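Local atomic coordinates of arginase (Medicago truncatula, PDB entry 6VSS), a protein that hydrolyses L-arginine to urea and L-ornithine, and agmatine to urea and putrescine, as a plant homohexamer with two manganese ions in each subunit. Residues Leu40-Ile43 with Arg44-Lys48; Glu140-Lys143 with Leu144-Glu148; Arg317-Tyr320 with Asp321-Ala325; Pro279-Ser282 with His283-Pro286. All coordinates share one frame; numbering follows the deposited sequence.

Contact 1 (Leu40-Ile43 with Arg44-Lys48); sequences LTFI and RERAK
Arg44 opens a turn of helix 25-57, and its backbone N donates to Leu40 O at 2.6 Å, the first of four successive i to i+4 alpha-helical bonds. With CG anti to the backbone N (chi1 -176°), the Arg44 chain runs back along the helix and bends at chi3, which carries NH2 to 3.4 Å from Thr41 OG1; the guanidinium has Thr41 CA over one face. The hydroxyl of Thr41 is hydrogen-bonded to Asp37 O, one turn earlier. Glu45 N bonds Thr41 O at 3.0 Å, and Glu45 CG packs on that same oxygen, while the carboxylate forms a salt bridge with Arg34 of a second subunit. Arg46 repeats the backbone pattern on Phe42 O, then bends at chi2 and chi3 to lie beside the Phe42 ring. In a CH-pi contact, Arg46 CG sits 4.2 Å from the Phe42 ring centroid, 21° off the ring normal and nearest to CE2 and CZ. The Arg46 guanidinium turns to Val116 O and, in a salt bridge, to Asp126 of the second subunit. Ala47 N donates to Ile43 O at 2.9 Å, nearly straight at 164°, and Ala47 CB lies 3.5 Å from the same oxygen.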
loop_
_atom_site.group_PDB
_atom_site.type_symbol
_atom_site.label_atom_id
_atom_site.label_comp_id
_atom_site.label_asym_id
_atom_site.label_seq_id
_atom_site.Cartn_x
_atom_site.Cartn_y
_atom_site.Cartn_z
ATOM N N LEU B 40 25.871 -2.960 -29.761
ATOM C CA LEU B 40 25.108 -3.530 -30.894
ATOM C C LEU B 40 25.624 -4.947 -31.130
ATOM O O LEU B 40 24.795 -5.869 -31.334
ATOM C CB LEU B 40 25.225 -2.645 -32.136
ATOM C CG LEU B 40 24.527 -1.275 -32.063
ATOM C CD1 LEU B 40 24.988 -0.400 -33.228
ATOM C CD2 LEU B 40 23.032 -1.391 -32.052
ATOM N N THR B 41 26.940 -5.130 -31.066
ATOM C CA THR B 41 27.576 -6.467 -31.072
ATOM C C THR B 41 26.923 -7.350 -29.993
ATOM O O THR B 41 26.663 -8.485 -30.299
ATOM C CB THR B 41 29.082 -6.302 -30.919
ATOM O OG1 THR B 41 29.480 -5.412 -31.962
ATOM C CG2 THR B 41 29.834 -7.606 -31.013
ATOM N N PHE B 42 26.643 -6.871 -28.776
ATOM C CA PHE B 42 26.017 -7.735 -27.736
ATOM C C PHE B 42 24.663 -8.214 -28.277
ATOM O O PHE B 42 24.373 -9.458 -28.234
ATOM C CB PHE B 42 25.806 -7.014 -26.400
ATOM C CG PHE B 42 25.141 -7.860 -25.354
ATOM C CD1 PHE B 42 25.857 -8.826 -24.661
ATOM C CD2 PHE B 42 23.819 -7.693 -25.043
ATOM C CE1 PHE B 42 25.257 -9.606 -23.679
ATOM C CE2 PHE B 42 23.216 -8.468 -24.067
ATOM C CZ PHE B 42 23.932 -9.432 -23.403
ATOM N N ILE B 43 23.850 -7.259 -28.757
ATOM C CA ILE B 43 22.508 -7.544 -29.356
ATOM C C ILE B 43 22.730 -8.477 -30.553
ATOM O O ILE B 43 21.989 -9.431 -30.679
ATOM C CB ILE B 43 21.678 -6.280 -29.750
ATOM C CG1 ILE B 43 21.423 -5.290 -28.603
ATOM C CG2 ILE B 43 20.370 -6.685 -30.428
ATOM C CD1 ILE B 43 20.422 -5.742 -27.557
ATOM N N ARG B 44 23.744 -8.227 -31.385
ATOM C CA ARG B 44 23.999 -9.082 -32.576
ATOM C C ARG B 44 24.129 -10.528 -32.080
ATOM O O ARG B 44 23.479 -11.386 -32.662
ATOM C CB ARG B 44 25.231 -8.656 -33.399
ATOM C CG ARG B 44 25.439 -9.481 -34.667
ATOM C CD ARG B 44 26.437 -8.935 -35.708
ATOM N NE ARG B 44 26.396 -7.474 -35.818
ATOM C CZ ARG B 44 27.335 -6.610 -35.372
ATOM N NH1 ARG B 44 27.134 -5.301 -35.462
ATOM N NH2 ARG B 44 28.469 -7.035 -34.820
ATOM N N GLU B 45 24.919 -10.762 -31.046
ATOM C CA GLU B 45 25.283 -12.132 -30.582
ATOM C C GLU B 45 24.082 -12.792 -29.901
ATOM O O GLU B 45 23.901 -14.019 -30.038
ATOM C CB GLU B 45 26.466 -12.100 -29.617
ATOM C CG GLU B 45 27.765 -11.613 -30.261
ATOM C CD GLU B 45 28.257 -12.548 -31.337
ATOM O OE1 GLU B 45 27.937 -13.755 -31.226
ATOM O OE2 GLU B 45 28.957 -12.071 -32.289
ATOM N N ARG B 46 23.257 -12.019 -29.201
ATOM C CA ARG B 46 22.065 -12.665 -28.593
ATOM C C ARG B 46 21.113 -13.025 -29.723
ATOM O O ARG B 46 20.530 -14.125 -29.671
ATOM C CB ARG B 46 21.479 -11.769 -27.507
ATOM C CG ARG B 46 22.357 -11.756 -26.269
ATOM C CD ARG B 46 21.973 -12.866 -25.300
ATOM N NE ARG B 46 20.572 -12.895 -24.927
ATOM C CZ ARG B 46 19.929 -13.978 -24.514
ATOM N NH1 ARG B 46 20.579 -15.126 -24.326
ATOM N NH2 ARG B 46 18.644 -13.888 -24.214
ATOM N N ALA B 47 20.957 -12.160 -30.730
ATOM C CA ALA B 47 20.013 -12.470 -31.832
ATOM C C ALA B 47 20.542 -13.688 -32.624
ATOM O O ALA B 47 19.736 -14.537 -33.130
ATOM C CB ALA B 47 19.758 -11.262 -32.702
ATOM N N LYS B 48 21.855 -13.805 -32.745
ATOM C CA LYS B 48 22.495 -14.884 -33.541
ATOM C C LYS B 48 22.176 -16.204 -32.830
ATOM O O LYS B 48 21.749 -17.160 -33.486
ATOM C CB LYS B 48 23.999 -14.588 -33.658
ATOM C CG LYS B 48 24.913 -15.760 -34.000
ATOM C CD LYS B 48 26.388 -15.327 -34.128
ATOM C CE LYS B 48 27.258 -16.374 -34.780
ATOM N NZ LYS B 48 27.522 -17.494 -33.847
#

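Contact 2 (Glu140-Lys143 with Leu144-Glu148); sequences ESVK and LVMDE
Val142 and Met146 meet on the inner side of the last turns of helix 131-146, one of the helices flanking the parallel sheet of this arginase alpha/beta fold. Their side chains run alongside each other in the same direction, with Val142 CG1 at 4.0 Å from Met146 SD. Val142 has CG1 anti to its backbone N (chi1 175°), which directs that methyl along the helix to the sulfur. Met146 CG lies 3.3 Å from Val142 O, so the thioether starts out over the preceding turn before the chain bends at chi3. Met146 N donates to the same Val142 O at 3.1 Å and 154°, and this oxygen also receives a weak bond from Val145 N. The side is closed by Pro153 of strand 151-157 and by Val166, Ala169 and Leu174 of helix 163-174. Val145, buried like Val142, rests CG2 on Ser141 O and faces Leu151 and Ser65. Leu144 forms a second packed flank, its CG on Glu140 O and its side chain against Leu40 and Arg44 of helix 25-57.

The solvent side is looser and polar, made by exposed Glu140 and Asp147 with partly exposed Lys143. Lys143 is extended beyond CG and leads away from the helix, and of its side chain CB alone lies close to the next residue, 3.2 Å from Leu144 N. Lys143 NZ forms a salt bridge with Glu172, and Asp147 pairs with Lys173; these two salt bridges join the helix end to helix 163-174. Asp147 N donates to Lys143 O at 2.8 Å with an angle of 138°, and Asp147 CG stands 3.3 Å from the same oxygen.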
loop_
_atom_site.group_PDB
_atom_site.type_symbol
_atom_site.label_atom_id
_atom_site.label_comp_id
_atom_site.label_asym_id
_atom_site.label_seq_id
_atom_site.Cartn_x
_atom_site.Cartn_y
_atom_site.Cartn_z
ATOM N N GLU B 140 18.863 0.208 -35.298
ATOM C CA GLU B 140 19.875 -0.829 -35.643
ATOM C C GLU B 140 19.564 -2.078 -34.833
ATOM O O GLU B 140 19.536 -3.156 -35.406
ATOM C CB GLU B 140 21.283 -0.358 -35.336
ATOM C CG GLU B 140 21.744 0.802 -36.189
ATOM C CD GLU B 140 21.712 0.578 -37.688
ATOM O OE1 GLU B 140 21.893 -0.576 -38.116
ATOM O OE2 GLU B 140 21.474 1.557 -38.425
ATOM N N SER B 141 19.260 -1.929 -33.540
ATOM C CA SER B 141 18.873 -3.055 -32.662
ATOM C C SER B 141 17.730 -3.846 -33.284
ATOM O O SER B 141 17.866 -5.083 -33.426
ATOM C CB SER B 141 18.557 -2.580 -31.288
ATOM O OG SER B 141 19.766 -2.093 -30.710
ATOM N N VAL B 142 16.673 -3.161 -33.690
ATOM C CA VAL B 142 15.502 -3.816 -34.337
ATOM C C VAL B 142 15.964 -4.581 -35.572
ATOM O O VAL B 142 15.576 -5.726 -35.697
ATOM C CB VAL B 142 14.369 -2.819 -34.658
ATOM C CG1 VAL B 142 13.253 -3.506 -35.414
ATOM C CG2 VAL B 142 13.812 -2.150 -33.399
ATOM N N LYS B 143 16.848 -3.991 -36.380
ATOM C CA LYS B 143 17.282 -4.564 -37.680
ATOM C C LYS B 143 18.105 -5.833 -37.440
ATOM O O LYS B 143 17.934 -6.807 -38.228
ATOM C CB LYS B 143 18.058 -3.509 -38.489
ATOM C CG LYS B 143 17.212 -2.365 -39.012
ATOM C CD LYS B 143 17.948 -1.399 -39.967
ATOM C CE LYS B 143 16.982 -0.369 -40.512
ATOM N NZ LYS B 143 17.624 0.614 -41.410
ATOM N N LEU B 144 18.940 -5.821 -36.389
ATOM C CA LEU B 144 19.756 -6.978 -35.974
ATOM C C LEU B 144 18.824 -8.149 -35.605
ATOM O O LEU B 144 19.176 -9.262 -36.005
ATOM C CB LEU B 144 20.739 -6.589 -34.852
ATOM C CG LEU B 144 21.887 -5.650 -35.279
ATOM C CD1 LEU B 144 22.611 -5.035 -34.094
ATOM C CD2 LEU B 144 22.917 -6.374 -36.167
ATOM N N VAL B 145 17.653 -7.926 -34.985
ATOM C CA VAL B 145 16.690 -9.047 -34.696
ATOM C C VAL B 145 16.048 -9.517 -36.015
ATOM O O VAL B 145 15.974 -10.729 -36.304
ATOM C CB VAL B 145 15.628 -8.641 -33.650
ATOM C CG1 VAL B 145 14.612 -9.741 -33.402
ATOM C CG2 VAL B 145 16.267 -8.219 -32.357
ATOM N N MET B 146 15.670 -8.574 -36.852
ATOM C CA MET B 146 14.917 -8.864 -38.090
ATOM C C MET B 146 15.818 -9.638 -39.040
ATOM O O MET B 146 15.262 -10.482 -39.783
ATOM C CB MET B 146 14.444 -7.581 -38.769
ATOM C CG MET B 146 13.413 -6.865 -37.961
ATOM S SD MET B 146 12.697 -5.472 -38.842
ATOM C CE MET B 146 11.680 -6.404 -39.988
ATOM N N ASP B 147 17.122 -9.369 -38.994
ATOM C CA ASP B 147 18.089 -10.012 -39.910
ATOM C C ASP B 147 18.225 -11.482 -39.559
ATOM O O ASP B 147 18.724 -12.217 -40.437
ATOM C CB ASP B 147 19.513 -9.452 -39.810
ATOM C CG ASP B 147 19.732 -8.201 -40.629
ATOM O OD1 ASP B 147 18.864 -7.885 -41.484
ATOM O OD2 ASP B 147 20.723 -7.509 -40.335
ATOM N N GLU B 148 17.873 -11.873 -38.326
ATOM C CA GLU B 148 17.952 -13.279 -37.879
ATOM C C GLU B 148 16.607 -13.987 -38.038
ATOM O O GLU B 148 16.086 -14.425 -37.040
ATOM C CB GLU B 148 18.401 -13.311 -36.414
ATOM C CG GLU B 148 19.886 -13.081 -36.264
ATOM C CD GLU B 148 20.735 -14.214 -36.812
ATOM O OE1 GLU B 148 20.223 -15.347 -36.952
ATOM O OE2 GLU B 148 21.894 -13.940 -37.122
#

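Contact 3 (Arg317-Tyr320 with Asp321-Ala325); sequences RDTY and DGITA
Asp318 and Thr324 cross at the start of helix 323-339, where the Asp318 carboxylate, from the preceding loop, accepts backbone N-H groups of the first turn, while Gly322 is the N-cap residue. The carboxylate is carried inward by CG standing opposite the backbone N (chi1 -155°). Asp318 OD1 takes Thr324 N at 3.0 Å on its syn side and Thr324 OG1 at 2.9 Å from well above the carboxylate plane; Thr319 N is its third donor. Asp318 OD2 receives Ala325 N at 3.2 Å, and also Tyr313 OH. Thr324 OG1 has Gly280 N as a second partner. Thr319 and Asp321 both place their branch between backbone N and carbonyl carbon (chi1 53° in each), which turns them together: Thr319 OG1 donates to Asp321 OD1 at 2.5 Å, a short bond. A type I turn, closed by Gly322 N to Thr319 O at 3.0 Å, reverses the chain, and Gly322, its last residue, has a positive phi (69°). With an alanine in place of Asp318, Thr324 N and Thr319 N would probably lose this acceptor and Ala325 N keep a weak bond to Gly322 O. With three donors on OD1 and a helix start facing it, the carboxylate is probably stabilised in its charged form.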
loop_
_atom_site.group_PDB
_atom_site.type_symbol
_atom_site.label_atom_id
_atom_site.label_comp_id
_atom_site.label_asym_id
_atom_site.label_seq_id
_atom_site.Cartn_x
_atom_site.Cartn_y
_atom_site.Cartn_z
ATOM N N ARG B 317 4.896 2.811 -10.411
ATOM C CA ARG B 317 3.524 3.261 -10.075
ATOM C C ARG B 317 2.589 2.058 -9.948
ATOM O O ARG B 317 1.396 2.264 -9.844
ATOM C CB ARG B 317 3.040 4.301 -11.079
ATOM C CG ARG B 317 4.027 5.442 -11.253
ATOM C CD ARG B 317 3.486 6.837 -11.298
ATOM N NE ARG B 317 2.235 6.853 -11.996
ATOM C CZ ARG B 317 1.192 7.563 -11.634
ATOM N NH1 ARG B 317 1.250 8.352 -10.579
ATOM N NH2 ARG B 317 0.095 7.499 -12.345
ATOM N N ASP B 318 3.154 0.856 -9.926
ATOM C CA ASP B 318 2.370 -0.400 -9.842
ATOM C C ASP B 318 1.929 -0.647 -8.392
ATOM O O ASP B 318 2.413 0.011 -7.491
ATOM C CB ASP B 318 3.180 -1.573 -10.391
ATOM C CG ASP B 318 2.370 -2.744 -10.923
ATOM O OD1 ASP B 318 1.173 -2.765 -10.702
ATOM O OD2 ASP B 318 2.951 -3.614 -11.502
ATOM N N THR B 319 1.066 -1.630 -8.179
ATOM C CA THR B 319 0.681 -1.991 -6.797
ATOM C C THR B 319 1.788 -2.860 -6.183
ATOM O O THR B 319 2.671 -3.345 -6.889
ATOM C CB THR B 319 -0.681 -2.678 -6.720
ATOM O OG1 THR B 319 -0.618 -3.751 -7.639
ATOM C CG2 THR B 319 -1.841 -1.802 -7.116
ATOM N N TYR B 320 1.676 -3.148 -4.896
ATOM C CA TYR B 320 2.733 -3.946 -4.234
ATOM C C TYR B 320 2.833 -5.356 -4.829
ATOM O O TYR B 320 3.924 -5.848 -4.905
ATOM C CB TYR B 320 2.600 -3.831 -2.718
ATOM C CG TYR B 320 3.722 -4.426 -1.915
ATOM C CD1 TYR B 320 4.018 -5.759 -2.001
ATOM C CD2 TYR B 320 4.538 -3.655 -1.117
ATOM C CE1 TYR B 320 4.966 -6.355 -1.191
ATOM C CE2 TYR B 320 5.531 -4.221 -0.339
ATOM C CZ TYR B 320 5.755 -5.579 -0.376
ATOM O OH TYR B 320 6.724 -6.151 0.383
ATOM N N ASP B 321 1.722 -5.943 -5.274
ATOM C CA ASP B 321 1.666 -7.302 -5.877
ATOM C C ASP B 321 2.159 -7.312 -7.335
ATOM O O ASP B 321 2.244 -8.358 -7.873
ATOM C CB ASP B 321 0.252 -7.874 -5.788
ATOM C CG ASP B 321 -0.823 -6.960 -6.354
ATOM O OD1 ASP B 321 -0.544 -6.231 -7.289
ATOM O OD2 ASP B 321 -1.939 -7.034 -5.898
ATOM N N GLY B 322 2.460 -6.170 -7.937
ATOM C CA GLY B 322 2.947 -6.141 -9.328
ATOM C C GLY B 322 1.876 -6.543 -10.326
ATOM O O GLY B 322 2.226 -7.124 -11.322
ATOM N N ILE B 323 0.613 -6.219 -10.061
ATOM C CA ILE B 323 -0.484 -6.608 -10.997
ATOM C C ILE B 323 -0.199 -6.103 -12.423
ATOM O O ILE B 323 -0.374 -6.854 -13.339
ATOM C CB ILE B 323 -1.872 -6.189 -10.466
ATOM C CG1 ILE B 323 -3.014 -6.842 -11.241
ATOM C CG2 ILE B 323 -2.049 -4.691 -10.364
ATOM C CD1 ILE B 323 -2.837 -8.309 -11.487
ATOM N N THR B 324 0.281 -4.890 -12.580
ATOM C CA THR B 324 0.485 -4.361 -13.946
ATOM C C THR B 324 1.618 -5.099 -14.639
ATOM O O THR B 324 1.555 -5.220 -15.836
ATOM C CB THR B 324 0.661 -2.854 -14.009
ATOM O OG1 THR B 324 -0.352 -2.350 -13.172
ATOM C CG2 THR B 324 0.505 -2.259 -15.383
ATOM N N ALA B 325 2.622 -5.598 -13.937
ATOM C CA ALA B 325 3.675 -6.418 -14.579
ATOM C C ALA B 325 3.019 -7.634 -15.261
ATOM O O ALA B 325 3.345 -7.960 -16.426
ATOM C CB ALA B 325 4.719 -6.831 -13.573
#

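Contact 4 (Pro279-Ser282 with His283-Pro286); sequences PGVS and HHEP
The loop between strand 264-269 and helix 291-300 passes beside the binuclear manganese site, and here residues 279-284 fold back on themselves through His284. The ring nitrogen His284 NE2 donates to Pro279 O at 2.7 Å with an N-H...O angle of 164°. The oxygen lies 7° out of the imidazole plane, and the ring meets it on a lone pair in the carbonyl plane. Pro279 O also accepts Val281 N at 2.8 Å across the inverse gamma turn centred on Gly280, so two donors grip one oxygen. With CG1 anti to the carbonyl carbon (chi1 -64°), Val281 places CG2 between backbone N and carbonyl carbon, 3.6 Å from His284 CD2 and oblique to the ring. A water spans the backbone, 3.1 Å from Ser282 O, to which it donates, and 3.0 Å from His284 N, which donates to it. His283 presents its ring over Ser282 O, and its CD2 lies 3.6 Å from Ser282 CB. Its ND1 bonds Ser96 O of a neighbouring subunit, and its ring meets that of the metal ligand His186. A leucine replacing His284 would probably leave Pro279 O with Val281 N as its one partner within the loop and the turn less firmly held. The in-plane bond from NE2, with Val281 CG2 against CD2, probably restrains the rotation of the His284 ring, and through Pro279 O it ties the residue after His283 to the gamma turn.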
loop_
_atom_site.group_PDB
_atom_site.type_symbol
_atom_site.label_atom_id
_atom_site.label_comp_id
_atom_site.label_asym_id
_atom_site.label_seq_id
_atom_site.Cartn_x
_atom_site.Cartn_y
_atom_site.Cartn_z
ATOM N N PRO B 279 -2.907 -0.006 -13.060
ATOM C CA PRO B 279 -2.499 1.147 -12.293
ATOM C C PRO B 279 -1.038 1.555 -12.534
ATOM O O PRO B 279 -0.719 2.677 -12.385
ATOM C CB PRO B 279 -2.754 0.751 -10.834
ATOM C CG PRO B 279 -2.849 -0.734 -10.838
ATOM C CD PRO B 279 -3.233 -1.148 -12.237
ATOM N N GLY B 280 -0.219 0.603 -12.952
ATOM C CA GLY B 280 1.217 0.797 -13.156
ATOM C C GLY B 280 1.493 1.523 -14.453
ATOM O O GLY B 280 2.052 0.906 -15.320
ATOM N N VAL B 281 1.054 2.779 -14.598
ATOM C CA VAL B 281 1.361 3.623 -15.798
ATOM C C VAL B 281 1.647 5.045 -15.324
ATOM O O VAL B 281 1.166 5.391 -14.231
ATOM C CB VAL B 281 0.188 3.626 -16.807
ATOM C CG1 VAL B 281 -0.064 2.235 -17.374
ATOM C CG2 VAL B 281 -1.101 4.167 -16.229
ATOM N N SER B 282 2.297 5.868 -16.135
ATOM C CA SER B 282 2.516 7.306 -15.852
ATOM C C SER B 282 1.212 8.133 -15.968
ATOM O O SER B 282 1.020 9.028 -15.131
ATOM C CB SER B 282 3.624 7.849 -16.763
ATOM O OG SER B 282 4.874 7.227 -16.455
ATOM N N HIS B 283 0.320 7.852 -16.910
ATOM C CA HIS B 283 -0.832 8.734 -17.204
ATOM C C HIS B 283 -2.101 7.961 -16.906
ATOM O O HIS B 283 -2.608 7.357 -17.807
ATOM C CB HIS B 283 -0.772 9.191 -18.675
ATOM C CG HIS B 283 0.468 9.949 -18.943
ATOM N ND1 HIS B 283 0.553 11.312 -18.717
ATOM C CD2 HIS B 283 1.701 9.539 -19.317
ATOM C CE1 HIS B 283 1.784 11.725 -18.988
ATOM N NE2 HIS B 283 2.521 10.653 -19.347
ATOM N N HIS B 284 -2.614 8.012 -15.696
ATOM C CA HIS B 284 -3.948 7.443 -15.387
ATOM C C HIS B 284 -5.040 8.190 -16.206
ATOM O O HIS B 284 -5.102 9.407 -16.116
ATOM C CB HIS B 284 -4.208 7.483 -13.897
ATOM C CG HIS B 284 -3.384 6.550 -13.116
ATOM N ND1 HIS B 284 -2.916 6.866 -11.858
ATOM C CD2 HIS B 284 -2.937 5.312 -13.365
ATOM C CE1 HIS B 284 -2.156 5.902 -11.414
ATOM N NE2 HIS B 284 -2.185 4.919 -12.295
ATOM N N GLU B 285 -5.868 7.504 -17.008
ATOM C CA GLU B 285 -7.001 8.162 -17.733
ATOM C C GLU B 285 -8.253 7.329 -17.498
ATOM O O GLU B 285 -8.476 6.359 -18.204
ATOM C CB GLU B 285 -6.732 8.265 -19.244
ATOM C CG GLU B 285 -5.465 9.009 -19.604
ATOM C CD GLU B 285 -5.521 10.519 -19.441
ATOM O OE1 GLU B 285 -6.655 11.036 -19.266
ATOM O OE2 GLU B 285 -4.410 11.180 -19.481
ATOM N N PRO B 286 -9.110 7.654 -16.517
ATOM C CA PRO B 286 -10.267 6.796 -16.240
ATOM C C PRO B 286 -11.196 6.660 -17.446
ATOM O O PRO B 286 -11.236 7.531 -18.322
ATOM C CB PRO B 286 -10.965 7.450 -15.045
ATOM C CG PRO B 286 -9.811 8.208 -14.364
ATOM C CD PRO B 286 -8.939 8.718 -15.516
HETATM O O HOH W 1 -1.485 9.889 -13.618
#

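How the contacts relate
Contacts 1 and 2 form one packed pair, centres 9 Å apart: helix 25-57 lies against helix 131-146, with Leu40 CD2 3.6 Å from Ser141 OG and Arg44 NE 3.7 Å from Leu144 CD2. Contacts 3 and 4 form the other, centres 12 Å apart, joined by probable hydrogen bonds from Arg317 NE to Val281 O (2.9 Å) and between Thr324 OG1 and Gly280 N (3.0 Å). The centres of contacts 2 and 3 are 31 Å apart. Contact 4 is nearest the metals, the His283 side chain about 6 Å from a manganese ion; the Thr324 side chain of contact 3 is about 12 Å away. Contacts 1 and 2 lie away from the annotated sites.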